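Local coordinates for protein putative oxidoreductase yhhX (Escherichia coli K-12, PDB 3F4L) that probably acts as an NADP-dependent oxidoreductase of the Gfo/Idh/MocA family, possibly a scyllo-inositol dehydrogenase, at residues R198-K203 with S226-I231; V177-Q182 with D208-Q213; D128-T133 with Y233-V238. All blocks are in the same frame, centred on the assembly; numbering follows the deposited sequence.

Contact 1. Residues R198-K203 with S226-I231; sequences RSLRNK and SHLVKI
R201 and H227 meet because each turns CG anti to its own carbonyl carbon (chi1 -65° in the arginine, the same position in the histidine), and because the arginine chain then bends at chi3 (-59°), which lays its guanidinium on the imidazole. The centres of the two flat groups are 4.0 Å apart and their planes are inclined at 27°. H227 CG lies over the centre of the guanidinium, whereas R201 NH2 stands above the imidazole toward its rim. The shortest approach runs from R201 NH1 to H227 CD2, 3.5 Å. Nearer the backbone, the aliphatic part of the arginine leans on the histidine, with R201 CD 3.8 Å from H227 CB.

The rotation of both groups is fixed from outside the pair. R201 NE forms a salt bridge with D208, R201 NH1 bonds to the carbonyl of R157, and H227 ND1 bonds to the carbonyl of D208. One residue thus holds both stacked groups; the guanidinium may disfavour protonation of the imidazole, an effect that the D208 carboxylate would partly offset. Both segments belong to the C-terminal alpha/beta domain: residues 198-203 run out from the end of strand 192-198, and the loop 226-231 follows strand 219-225. In the mixed sheet these two strands are separated by strand 209-216.

Beside the stack is an apolar patch. L228 divides its two methyls between neighbours, CD1 lying 4.0 Å from L200 CB and CD2 lying 4.1 Å from R201 CG. S226 orients the turn that presents L228, its OG accepting from L228 N at 3.1 Å in an ST turn. L200 also packs on D218 of the second subunit, which places this pair of loops beside the dimer interface.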
ATOM      1  N   ARG A 198       4.095  13.483  -3.262  1.00 23.25           N
ATOM      2  CA  ARG A 198       3.207  14.431  -3.920  1.00 24.52           C
ATOM      3  C   ARG A 198       2.659  15.550  -3.028  1.00 23.11           C
ATOM      4  O   ARG A 198       2.586  15.421  -1.804  1.00 19.17           O
ATOM      5  CB  ARG A 198       2.031  13.676  -4.554  1.00 25.43           C
ATOM      6  CG  ARG A 198       2.384  12.269  -4.983  1.00 30.10           C
ATOM      7  CD  ARG A 198       1.500  11.740  -6.111  1.00 30.04           C
ATOM      8  NE  ARG A 198       0.093  11.532  -5.766  1.00 32.01           N
ATOM      9  CZ  ARG A 198      -0.354  10.674  -4.852  1.00 32.24           C
ATOM     10  NH1 ARG A 198       0.491   9.930  -4.153  1.00 30.77           N
ATOM     11  NH2 ARG A 198      -1.661  10.534  -4.661  1.00 32.11           N
ATOM     12  N   SER A 199       2.280  16.650  -3.674  1.00 22.98           N
ATOM     13  CA  SER A 199       1.700  17.813  -3.009  1.00 24.41           C
ATOM     14  C   SER A 199       0.276  17.889  -3.561  1.00 22.16           C
ATOM     15  O   SER A 199       0.061  18.347  -4.684  1.00 22.92           O
ATOM     16  CB  SER A 199       2.487  19.074  -3.375  1.00 25.21           C
ATOM     17  OG  SER A 199       1.927  20.207  -2.742  1.00 26.95           O
ATOM     18  N   LEU A 200      -0.689  17.425  -2.772  1.00 21.27           N
ATOM     19  CA  LEU A 200      -2.085  17.368  -3.201  1.00 21.32           C
ATOM     20  C   LEU A 200      -3.028  18.501  -2.807  1.00 20.46           C
ATOM     21  O   LEU A 200      -3.832  18.948  -3.617  1.00 21.26           O
ATOM     22  CB  LEU A 200      -2.704  16.056  -2.711  1.00 21.23           C
ATOM     23  CG  LEU A 200      -2.111  14.745  -3.228  1.00 20.40           C
ATOM     24  CD1 LEU A 200      -2.759  13.579  -2.482  1.00 21.19           C
ATOM     25  CD2 LEU A 200      -2.341  14.617  -4.721  1.00 20.65           C
ATOM     26  N   ARG A 201      -2.962  18.934  -1.553  1.00 19.56           N
ATOM     27  CA  ARG A 201      -3.855  19.977  -1.068  1.00 19.38           C
ATOM     28  C   ARG A 201      -3.639  21.352  -1.687  1.00 20.65           C
ATOM     29  O   ARG A 201      -4.600  22.025  -2.067  1.00 19.82           O
ATOM     30  CB  ARG A 201      -3.747  20.079   0.450  1.00 20.70           C
ATOM     31  CG  ARG A 201      -4.230  18.843   1.183  1.00 20.51           C
ATOM     32  CD  ARG A 201      -4.042  19.011   2.673  1.00 20.53           C
ATOM     33  NE  ARG A 201      -2.643  19.251   2.999  1.00 19.06           N
ATOM     34  CZ  ARG A 201      -2.201  19.568   4.213  1.00 17.93           C
ATOM     35  NH1 ARG A 201      -3.048  19.687   5.223  1.00 17.37           N
ATOM     36  NH2 ARG A 201      -0.902  19.757   4.414  1.00 18.39           N
ATOM     37  N   ASN A 202      -2.386  21.777  -1.769  1.00 19.36           N
ATOM     38  CA  ASN A 202      -2.065  23.079  -2.345  1.00 20.65           C
ATOM     39  C   ASN A 202      -0.787  22.948  -3.149  1.00 20.24           C
ATOM     40  O   ASN A 202       0.296  22.815  -2.577  1.00 21.80           O
ATOM     41  CB  ASN A 202      -1.864  24.123  -1.248  1.00 18.45           C
ATOM     42  CG  ASN A 202      -1.735  25.525  -1.806  1.00 17.78           C
ATOM     43  OD1 ASN A 202      -1.211  25.713  -2.904  1.00 19.84           O
ATOM     44  ND2 ASN A 202      -2.200  26.520  -1.047  1.00 15.58           N
ATOM     45  N   LYS A 203      -0.913  22.992  -4.470  1.00 23.01           N
ATOM     46  CA  LYS A 203       0.244  22.841  -5.349  1.00 24.15           C
ATOM     47  C   LYS A 203       1.374  23.841  -5.123  1.00 24.73           C
ATOM     48  O   LYS A 203       2.471  23.671  -5.652  1.00 25.00           O
ATOM     49  CB  LYS A 203      -0.197  22.878  -6.816  1.00 26.78           C
ATOM     50  CG  LYS A 203      -0.751  21.555  -7.329  1.00 29.17           C
ATOM     51  CD  LYS A 203       0.288  20.453  -7.207  1.00 32.39           C
ATOM     52  CE  LYS A 203      -0.201  19.133  -7.783  1.00 36.52           C
ATOM     53  NZ  LYS A 203      -1.397  18.585  -7.079  1.00 36.53           N
ATOM     54  N   SER A 226      -0.607  10.796   4.439  1.00 19.14           N
ATOM     55  CA  SER A 226      -1.395  11.645   3.568  1.00 19.18           C
ATOM     56  C   SER A 226      -2.243  12.490   4.490  1.00 17.33           C
ATOM     57  O   SER A 226      -2.561  12.058   5.598  1.00 17.68           O
ATOM     58  CB  SER A 226      -2.298  10.796   2.670  1.00 17.31           C
ATOM     59  OG  SER A 226      -3.213  11.606   1.955  1.00 22.41           O
ATOM     60  N   HIS A 227      -2.580  13.701   4.057  1.00 16.45           N
ATOM     61  CA  HIS A 227      -3.434  14.567   4.865  1.00 18.52           C
ATOM     62  C   HIS A 227      -4.857  14.468   4.328  1.00 18.40           C
ATOM     63  O   HIS A 227      -5.707  15.299   4.650  1.00 18.50           O
ATOM     64  CB  HIS A 227      -2.964  16.028   4.796  1.00 21.25           C
ATOM     65  CG  HIS A 227      -1.682  16.286   5.530  1.00 24.41           C
ATOM     66  ND1 HIS A 227      -0.470  15.773   5.118  1.00 24.86           N
ATOM     67  CD2 HIS A 227      -1.429  16.994   6.656  1.00 24.46           C
ATOM     68  CE1 HIS A 227       0.474  16.156   5.958  1.00 27.29           C
ATOM     69  NE2 HIS A 227      -0.081  16.898   6.901  1.00 26.63           N
ATOM     70  N   LEU A 228      -5.117  13.450   3.506  1.00 16.72           N
ATOM     71  CA  LEU A 228      -6.448  13.277   2.927  1.00 18.36           C
ATOM     72  C   LEU A 228      -6.983  11.859   3.109  1.00 16.58           C
ATOM     73  O   LEU A 228      -7.255  11.159   2.141  1.00 16.81           O
ATOM     74  CB  LEU A 228      -6.408  13.642   1.439  1.00 18.41           C
ATOM     75  CG  LEU A 228      -6.067  15.105   1.136  1.00 18.53           C
ATOM     76  CD1 LEU A 228      -5.859  15.282  -0.360  1.00 21.91           C
ATOM     77  CD2 LEU A 228      -7.199  16.012   1.647  1.00 17.76           C
ATOM     78  N   VAL A 229      -7.133  11.453   4.365  1.00 16.80           N
ATOM     79  CA  VAL A 229      -7.622  10.122   4.698  1.00 16.94           C
ATOM     80  C   VAL A 229      -8.767  10.264   5.698  1.00 17.64           C
ATOM     81  O   VAL A 229      -8.549  10.399   6.898  1.00 18.23           O
ATOM     82  CB  VAL A 229      -6.478   9.256   5.301  1.00 17.32           C
ATOM     83  CG1 VAL A 229      -7.006   7.905   5.784  1.00 15.31           C
ATOM     84  CG2 VAL A 229      -5.395   9.057   4.260  1.00 18.10           C
ATOM     85  N   LYS A 230      -9.990  10.244   5.187  1.00 18.53           N
ATOM     86  CA  LYS A 230     -11.170  10.384   6.030  1.00 18.24           C
ATOM     87  C   LYS A 230     -11.397   9.138   6.873  1.00 19.35           C
ATOM     88  O   LYS A 230     -11.775   9.229   8.034  1.00 21.32           O
ATOM     89  CB  LYS A 230     -12.394  10.683   5.167  1.00 19.95           C
ATOM     90  CG  LYS A 230     -13.611  11.124   5.965  1.00 21.68           C
ATOM     91  CD  LYS A 230     -13.326  12.408   6.757  1.00 23.89           C
ATOM     92  CE  LYS A 230     -14.594  12.922   7.436  1.00 25.75           C
ATOM     93  NZ  LYS A 230     -14.400  14.205   8.162  1.00 24.78           N
ATOM     94  N   ILE A 231     -11.176   7.966   6.289  1.00 18.80           N
ATOM     95  CA  ILE A 231     -11.330   6.719   7.036  1.00 19.26           C
ATOM     96  C   ILE A 231      -9.935   6.113   7.178  1.00 17.61           C
ATOM     97  O   ILE A 231      -9.355   5.645   6.198  1.00 14.11           O
ATOM     98  CB  ILE A 231     -12.231   5.710   6.302  1.00 19.38           C
ATOM     99  CG1 ILE A 231     -13.658   6.258   6.184  1.00 20.96           C
ATOM    100  CG2 ILE A 231     -12.241   4.394   7.074  1.00 22.62           C
ATOM    101  CD1 ILE A 231     -14.566   5.395   5.321  1.00 22.39           C
TER

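Contact 2. Residues V177-Q182 with D208-Q213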
ATOM      1  N   VAL A 177      10.758  11.034   8.724  1.00 17.94           N
ATOM      2  CA  VAL A 177      11.954  10.833   9.534  1.00 18.28           C
ATOM      3  C   VAL A 177      11.665   9.872  10.691  1.00 20.16           C
ATOM      4  O   VAL A 177      12.503   9.036  11.032  1.00 21.31           O
ATOM      5  CB  VAL A 177      12.521  12.190  10.077  1.00 18.44           C
ATOM      6  CG1 VAL A 177      11.587  12.795  11.134  1.00 17.44           C
ATOM      7  CG2 VAL A 177      13.918  11.972  10.664  1.00 16.79           C
ATOM      8  N   HIS A 178      10.467   9.973  11.269  1.00 18.17           N
ATOM      9  CA  HIS A 178      10.065   9.114  12.387  1.00 18.15           C
ATOM     10  C   HIS A 178       9.587   7.725  11.971  1.00 17.56           C
ATOM     11  O   HIS A 178       9.991   6.720  12.544  1.00 16.17           O
ATOM     12  CB  HIS A 178       8.942   9.770  13.173  1.00 18.71           C
ATOM     13  CG  HIS A 178       9.379  10.950  13.972  1.00 21.04           C
ATOM     14  ND1 HIS A 178       8.720  12.160  13.929  1.00 21.41           N
ATOM     15  CD2 HIS A 178      10.379  11.096  14.872  1.00 21.39           C
ATOM     16  CE1 HIS A 178       9.294  13.000  14.773  1.00 22.14           C
ATOM     17  NE2 HIS A 178      10.302  12.379  15.357  1.00 22.89           N
ATOM     18  N   THR A 179       8.697   7.673  10.993  1.00 16.43           N
ATOM     19  CA  THR A 179       8.186   6.396  10.556  1.00 16.21           C
ATOM     20  C   THR A 179       9.259   5.542   9.889  1.00 16.32           C
ATOM     21  O   THR A 179       9.298   4.335  10.104  1.00 14.14           O
ATOM     22  CB  THR A 179       6.957   6.594   9.650  1.00 17.49           C
ATOM     23  OG1 THR A 179       7.272   7.497   8.585  1.00 16.39           O
ATOM     24  CG2 THR A 179       5.808   7.172  10.469  1.00 15.92           C
HETATM   25  N   MSE A 180      10.151   6.155   9.113  1.00 16.90           N
HETATM   26  CA  MSE A 180      11.214   5.375   8.477  1.00 19.21           C
HETATM   27  C   MSE A 180      12.227   4.911   9.519  1.00 17.12           C
HETATM   28  O   MSE A 180      12.798   3.833   9.394  1.00 17.53           O
HETATM   29  CB  MSE A 180      11.929   6.179   7.380  1.00 18.79           C
HETATM   30  CG  MSE A 180      11.099   6.400   6.117  1.00 25.49           C
HETATM   31 SE   MSE A 180      12.253   6.612   4.557  0.96 35.36          SE
HETATM   32  CE  MSE A 180      13.147   8.239   5.093  1.00 31.99           C
ATOM     33  N   ASP A 181      12.456   5.732  10.540  1.00 16.68           N
ATOM     34  CA  ASP A 181      13.381   5.367  11.612  1.00 16.93           C
ATOM     35  C   ASP A 181      12.912   4.081  12.300  1.00 15.42           C
ATOM     36  O   ASP A 181      13.723   3.221  12.646  1.00 13.61           O
ATOM     37  CB  ASP A 181      13.473   6.479  12.655  1.00 16.68           C
ATOM     38  CG  ASP A 181      14.271   6.060  13.871  1.00 20.89           C
ATOM     39  OD1 ASP A 181      15.523   6.007  13.784  1.00 25.41           O
ATOM     40  OD2 ASP A 181      13.645   5.767  14.912  1.00 23.83           O
ATOM     41  N   GLN A 182      11.602   3.948  12.498  1.00 14.25           N
ATOM     42  CA  GLN A 182      11.066   2.743  13.135  1.00 14.00           C
ATOM     43  C   GLN A 182      11.388   1.516  12.281  1.00 15.08           C
ATOM     44  O   GLN A 182      11.801   0.481  12.799  1.00 13.87           O
ATOM     45  CB  GLN A 182       9.548   2.854  13.298  1.00 14.21           C
ATOM     46  CG  GLN A 182       9.102   3.934  14.264  1.00 11.18           C
ATOM     47  CD  GLN A 182       7.590   4.029  14.380  1.00 14.79           C
ATOM     48  OE1 GLN A 182       6.882   3.959  13.382  1.00 13.30           O
ATOM     49  NE2 GLN A 182       7.090   4.217  15.608  1.00 12.06           N
ATOM     50  N   ASP A 208       2.873  16.870   0.862  1.00 18.46           N
ATOM     51  CA  ASP A 208       2.037  16.590   2.029  1.00 20.43           C
ATOM     52  C   ASP A 208       1.548  15.153   1.952  1.00 20.43           C
ATOM     53  O   ASP A 208       0.700  14.723   2.734  1.00 20.66           O
ATOM     54  CB  ASP A 208       0.822  17.527   2.071  1.00 20.73           C
ATOM     55  CG  ASP A 208      -0.076  17.380   0.852  1.00 23.53           C
ATOM     56  OD1 ASP A 208       0.134  16.451   0.039  1.00 21.13           O
ATOM     57  OD2 ASP A 208      -1.005  18.202   0.711  1.00 20.61           O
ATOM     58  N   THR A 209       2.102  14.418   1.000  1.00 20.28           N
ATOM     59  CA  THR A 209       1.720  13.037   0.760  1.00 19.41           C
ATOM     60  C   THR A 209       2.949  12.251   0.322  1.00 18.99           C
ATOM     61  O   THR A 209       3.701  12.710  -0.537  1.00 18.68           O
ATOM     62  CB  THR A 209       0.692  12.970  -0.380  1.00 21.29           C
ATOM     63  OG1 THR A 209      -0.356  13.911  -0.121  1.00 18.35           O
ATOM     64  CG2 THR A 209       0.113  11.563  -0.512  1.00 19.62           C
ATOM     65  N   PHE A 210       3.161  11.081   0.913  1.00 15.14           N
ATOM     66  CA  PHE A 210       4.296  10.271   0.520  1.00 15.92           C
ATOM     67  C   PHE A 210       4.139   8.810   0.870  1.00 15.02           C
ATOM     68  O   PHE A 210       3.369   8.443   1.756  1.00 14.89           O
ATOM     69  CB  PHE A 210       5.599  10.799   1.143  1.00 15.86           C
ATOM     70  CG  PHE A 210       5.731  10.543   2.621  1.00 14.18           C
ATOM     71  CD1 PHE A 210       5.421  11.532   3.547  1.00 15.36           C
ATOM     72  CD2 PHE A 210       6.174   9.312   3.089  1.00 17.78           C
ATOM     73  CE1 PHE A 210       5.550  11.299   4.912  1.00 16.80           C
ATOM     74  CE2 PHE A 210       6.305   9.067   4.456  1.00 15.97           C
ATOM     75  CZ  PHE A 210       5.995  10.058   5.368  1.00 17.75           C
ATOM     76  N   GLU A 211       4.872   7.983   0.139  1.00 15.95           N
ATOM     77  CA  GLU A 211       4.910   6.554   0.381  1.00 16.10           C
ATOM     78  C   GLU A 211       6.315   6.115   0.009  1.00 17.52           C
ATOM     79  O   GLU A 211       6.745   6.277  -1.133  1.00 18.19           O
ATOM     80  CB  GLU A 211       3.902   5.787  -0.477  1.00 21.00           C
ATOM     81  CG  GLU A 211       3.935   4.283  -0.176  1.00 21.46           C
ATOM     82  CD  GLU A 211       2.950   3.472  -0.998  1.00 29.30           C
ATOM     83  OE1 GLU A 211       1.830   3.967  -1.263  1.00 31.17           O
ATOM     84  OE2 GLU A 211       3.291   2.321  -1.360  1.00 30.68           O
ATOM     85  N   ALA A 212       7.044   5.601   0.989  1.00 17.08           N
ATOM     86  CA  ALA A 212       8.391   5.124   0.755  1.00 17.96           C
ATOM     87  C   ALA A 212       8.351   3.623   0.961  1.00 18.08           C
ATOM     88  O   ALA A 212       7.756   3.136   1.920  1.00 18.70           O
ATOM     89  CB  ALA A 212       9.367   5.769   1.729  1.00 15.39           C
ATOM     90  N   GLN A 213       8.966   2.895   0.042  1.00 17.56           N
ATOM     91  CA  GLN A 213       9.009   1.445   0.117  1.00 17.70           C
ATOM     92  C   GLN A 213      10.458   1.027   0.254  1.00 16.25           C
ATOM     93  O   GLN A 213      11.275   1.281  -0.634  1.00 18.29           O
ATOM     94  CB  GLN A 213       8.395   0.834  -1.139  1.00 19.71           C
ATOM     95  CG  GLN A 213       6.946   1.258  -1.346  1.00 24.31           C
ATOM     96  CD  GLN A 213       6.248   0.501  -2.458  1.00 28.01           C
ATOM     97  OE1 GLN A 213       5.038   0.642  -2.644  1.00 28.92           O
ATOM     98  NE2 GLN A 213       6.999  -0.305  -3.202  1.00 25.64           N
TER
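At the edge of the F210 ring, near its plane, lies T179 OG1, 4.3 Å from F210 CZ; this is a loose van der Waals approach. F172, on the same helix as T179, also meets the F210 ring, with the planes at about 55°. The hydroxyl of T179 has its polar partners within its own helix, weak bonds to the carbonyls of L175 and G176, which fits its merely touching the phenyl rim.

The next residue, M180, a selenomethionine, supplies the second point of contact. Its chain is bent at chi3 (-64°), and SE comes to 4.1 Å from A212 CB. F210 and A212 are two residues apart on the strand and both direct their CB toward the helix, as alternation in a beta strand requires. E211 between them serves the other face, where its OE1 pairs with K224 and with K220 of the second subunit.

The helix 171-187 therefore lies against one face of the mixed sheet. M180 also packs on N325, I328 and L329 of helix 319-331, while T179 and F210 share V223 of the adjoining strand 219-225.

Contact 3. Residues D128-T133 with Y233-V238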
ATOM      1  N   ASP A 128       6.737   4.270  20.872  1.00 16.23           N
ATOM      2  CA  ASP A 128       5.298   4.456  20.664  1.00 15.63           C
ATOM      3  C   ASP A 128       4.686   3.085  20.946  1.00 17.01           C
ATOM      4  O   ASP A 128       5.238   2.063  20.520  1.00 17.04           O
ATOM      5  CB  ASP A 128       4.986   4.848  19.215  1.00 13.75           C
ATOM      6  CG  ASP A 128       4.802   6.344  19.040  1.00 16.34           C
ATOM      7  OD1 ASP A 128       4.635   7.062  20.061  1.00 14.65           O
ATOM      8  OD2 ASP A 128       4.799   6.802  17.876  1.00 17.32           O
ATOM      9  N   SER A 129       3.559   3.053  21.655  1.00 15.08           N
ATOM     10  CA  SER A 129       2.916   1.785  21.993  1.00 15.46           C
ATOM     11  C   SER A 129       2.522   0.957  20.773  1.00 14.93           C
ATOM     12  O   SER A 129       2.674  -0.256  20.781  1.00 15.72           O
ATOM     13  CB  SER A 129       1.676   2.017  22.868  1.00 12.24           C
ATOM     14  OG  SER A 129       0.744   2.827  22.199  1.00 12.35           O
ATOM     15  N   CYS A 130       1.997   1.610  19.743  1.00 16.64           N
ATOM     16  CA  CYS A 130       1.597   0.920  18.517  1.00 17.04           C
ATOM     17  C   CYS A 130       2.800   0.199  17.899  1.00 17.06           C
ATOM     18  O   CYS A 130       2.746  -0.996  17.583  1.00 17.38           O
ATOM     19  CB  CYS A 130       1.011   1.929  17.522  1.00 14.51           C
ATOM     20  SG  CYS A 130       1.902   3.516  17.427  1.00 13.75           S
ATOM     21  N   PHE A 131       3.889   0.940  17.732  1.00 16.66           N
ATOM     22  CA  PHE A 131       5.114   0.391  17.180  1.00 16.05           C
ATOM     23  C   PHE A 131       5.653  -0.761  18.032  1.00 15.15           C
ATOM     24  O   PHE A 131       5.984  -1.836  17.508  1.00 16.01           O
ATOM     25  CB  PHE A 131       6.172   1.493  17.072  1.00 14.81           C
ATOM     26  CG  PHE A 131       7.522   0.987  16.692  1.00 14.57           C
ATOM     27  CD1 PHE A 131       7.741   0.427  15.440  1.00 15.37           C
ATOM     28  CD2 PHE A 131       8.574   1.027  17.604  1.00 14.27           C
ATOM     29  CE1 PHE A 131       8.997  -0.089  15.103  1.00 16.85           C
ATOM     30  CE2 PHE A 131       9.833   0.509  17.274  1.00 13.19           C
ATOM     31  CZ  PHE A 131      10.040  -0.047  16.027  1.00 10.42           C
ATOM     32  N   LEU A 132       5.739  -0.552  19.343  1.00 12.69           N
ATOM     33  CA  LEU A 132       6.259  -1.600  20.219  1.00 13.64           C
ATOM     34  C   LEU A 132       5.438  -2.885  20.154  1.00 13.76           C
ATOM     35  O   LEU A 132       5.985  -3.981  20.298  1.00 13.06           O
ATOM     36  CB  LEU A 132       6.341  -1.117  21.668  1.00 14.55           C
ATOM     37  CG  LEU A 132       7.346  -0.006  21.996  1.00 15.24           C
ATOM     38  CD1 LEU A 132       7.185   0.390  23.452  1.00 14.48           C
ATOM     39  CD2 LEU A 132       8.772  -0.468  21.717  1.00 17.09           C
ATOM     40  N   THR A 133       4.129  -2.759  19.947  1.00 12.50           N
ATOM     41  CA  THR A 133       3.284  -3.942  19.853  1.00 13.51           C
ATOM     42  C   THR A 133       3.628  -4.683  18.556  1.00 13.58           C
ATOM     43  O   THR A 133       3.736  -5.898  18.542  1.00  9.74           O
ATOM     44  CB  THR A 133       1.766  -3.583  19.847  1.00 16.14           C
ATOM     45  OG1 THR A 133       1.458  -2.738  20.965  1.00 12.91           O
ATOM     46  CG2 THR A 133       0.922  -4.855  19.963  1.00 15.34           C
ATOM     47  N   TYR A 233      -6.488   3.958   7.987  1.00 17.40           N
ATOM     48  CA  TYR A 233      -5.975   2.630   7.689  1.00 16.83           C
ATOM     49  C   TYR A 233      -5.514   2.115   9.052  1.00 16.39           C
ATOM     50  O   TYR A 233      -5.543   2.839  10.049  1.00 11.61           O
ATOM     51  CB  TYR A 233      -4.699   2.685   6.823  1.00 16.48           C
ATOM     52  CG  TYR A 233      -4.823   3.206   5.409  1.00 16.36           C
ATOM     53  CD1 TYR A 233      -4.886   4.577   5.139  1.00 14.24           C
ATOM     54  CD2 TYR A 233      -4.824   2.319   4.329  1.00 16.59           C
ATOM     55  CE1 TYR A 233      -4.939   5.047   3.825  1.00 16.00           C
ATOM     56  CE2 TYR A 233      -4.879   2.778   3.020  1.00 16.66           C
ATOM     57  CZ  TYR A 233      -4.933   4.138   2.772  1.00 17.01           C
ATOM     58  OH  TYR A 233      -4.966   4.573   1.464  1.00 18.75           O
ATOM     59  N   PRO A 234      -5.116   0.840   9.118  1.00 16.74           N
ATOM     60  CA  PRO A 234      -4.639   0.354  10.414  1.00 15.29           C
ATOM     61  C   PRO A 234      -3.324   1.132  10.597  1.00 15.39           C
ATOM     62  O   PRO A 234      -2.741   1.579   9.599  1.00 14.62           O
ATOM     63  CB  PRO A 234      -4.378  -1.124  10.148  1.00 14.14           C
ATOM     64  CG  PRO A 234      -5.428  -1.472   9.144  1.00 15.55           C
ATOM     65  CD  PRO A 234      -5.438  -0.278   8.210  1.00 14.97           C
ATOM     66  N   LYS A 235      -2.862   1.300  11.838  1.00 16.34           N
ATOM     67  CA  LYS A 235      -1.604   2.005  12.097  1.00 16.07           C
ATOM     68  C   LYS A 235      -0.420   1.157  11.587  1.00 16.20           C
ATOM     69  O   LYS A 235       0.542   1.682  11.022  1.00 15.37           O
ATOM     70  CB  LYS A 235      -1.443   2.267  13.599  1.00 15.50           C
ATOM     71  CG  LYS A 235      -0.127   2.952  13.965  1.00 14.70           C
ATOM     72  CD  LYS A 235      -0.092   4.408  13.505  1.00 13.60           C
ATOM     73  CE  LYS A 235       1.341   4.956  13.485  1.00 11.78           C
ATOM     74  NZ  LYS A 235       2.159   4.247  12.451  1.00 16.01           N
ATOM     75  N   PHE A 236      -0.493  -0.151  11.813  1.00 13.76           N
ATOM     76  CA  PHE A 236       0.542  -1.075  11.339  1.00 13.66           C
ATOM     77  C   PHE A 236      -0.091  -2.350  10.816  1.00 14.11           C
ATOM     78  O   PHE A 236      -1.109  -2.827  11.344  1.00 13.51           O
ATOM     79  CB  PHE A 236       1.519  -1.494  12.449  1.00 13.50           C
ATOM     80  CG  PHE A 236       2.484  -0.423  12.864  1.00 14.73           C
ATOM     81  CD1 PHE A 236       2.260   0.323  14.021  1.00 12.99           C
ATOM     82  CD2 PHE A 236       3.615  -0.156  12.098  1.00 14.69           C
ATOM     83  CE1 PHE A 236       3.150   1.326  14.409  1.00 15.92           C
ATOM     84  CE2 PHE A 236       4.513   0.842  12.478  1.00 16.40           C
ATOM     85  CZ  PHE A 236       4.281   1.584  13.633  1.00 15.36           C
ATOM     86  N   ILE A 237       0.536  -2.905   9.787  1.00 13.26           N
ATOM     87  CA  ILE A 237       0.102  -4.161   9.191  1.00 14.10           C
ATOM     88  C   ILE A 237       1.397  -4.938   8.999  1.00 14.02           C
ATOM     89  O   ILE A 237       2.378  -4.382   8.514  1.00 11.95           O
ATOM     90  CB  ILE A 237      -0.535  -3.970   7.801  1.00 15.24           C
ATOM     91  CG1 ILE A 237      -1.827  -3.162   7.909  1.00 15.83           C
ATOM     92  CG2 ILE A 237      -0.837  -5.340   7.184  1.00 16.05           C
ATOM     93  CD1 ILE A 237      -2.491  -2.933   6.572  1.00 15.49           C
ATOM     94  N   VAL A 238       1.414  -6.202   9.405  1.00 13.05           N
ATOM     95  CA  VAL A 238       2.602  -7.041   9.233  1.00 15.05           C
ATOM     96  C   VAL A 238       2.125  -8.396   8.722  1.00 14.53           C
ATOM     97  O   VAL A 238       1.224  -8.999   9.308  1.00 17.19           O
ATOM     98  CB  VAL A 238       3.353  -7.282  10.564  1.00 15.85           C
ATOM     99  CG1 VAL A 238       4.582  -8.164  10.309  1.00 18.14           C
ATOM    100  CG2 VAL A 238       3.770  -5.966  11.187  1.00 16.28           C
TER
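The first turn of helix 129-140 packs against the start of strand 236-240 in the mixed sheet of the C-terminal alpha/beta domain, with C130 and K235 the closest CA pair at 7.3 Å, and K235 and F236 together face K247 in a classic beta bulge. F236 sets CG anti to its carbonyl carbon (chi1 -73°), which carries the ring to the helix backbone: its CE1 is 3.4 Å from F131 N. F236 CZ is 3.9 Å from F131 CB and lies at the edge of the F131 ring, near its plane.

C130 comes in at the edge of the F236 ring, CB 3.8 Å from CE1. Its SG is 5.3 Å from the ring centroid and 85° off the normal, an edge-on sulfur-aromatic contact. C130 CB also lies 3.9 Å from K235 CG. The lysine bends at chi2 and chi4, which brings NZ over one face of F236, 3.5 Å above the plane toward the rim. Replacing F236 by an alanine is likely to open a gap against C130 and F131 and to leave K235 NZ without its aromatic neighbour. Chemically, helix and strand are joined by dispersion and sulfur-aromatic contacts, while the buried ammonium of K235 finds a hydrogen-bond acceptor in the carbonyl of H152.

Overall arrangement
From the N terminus the chain first forms the Rossmann-type domain, which probably binds the nucleotide; helix 129-140 then opens contact 3, the widest closure, which ends at strand 236-240 and encloses both other contacts. Within it, helix 171-187 starts contact 2 and residues 198-203 start contact 1. Strand 209-216 completes contact 2 before loop 226-231 completes contact 1, so these two cross. They also touch directly, through R198 N to T209 O, a probable hydrogen bond of 2.9 Å. Q182 packs against F131 and F236, linking contacts 2 and 3. Contacts 2 and 3 set two helices on the mixed sheet, while contact 1 joins two loops at its strand ends; all three also touch the second subunit.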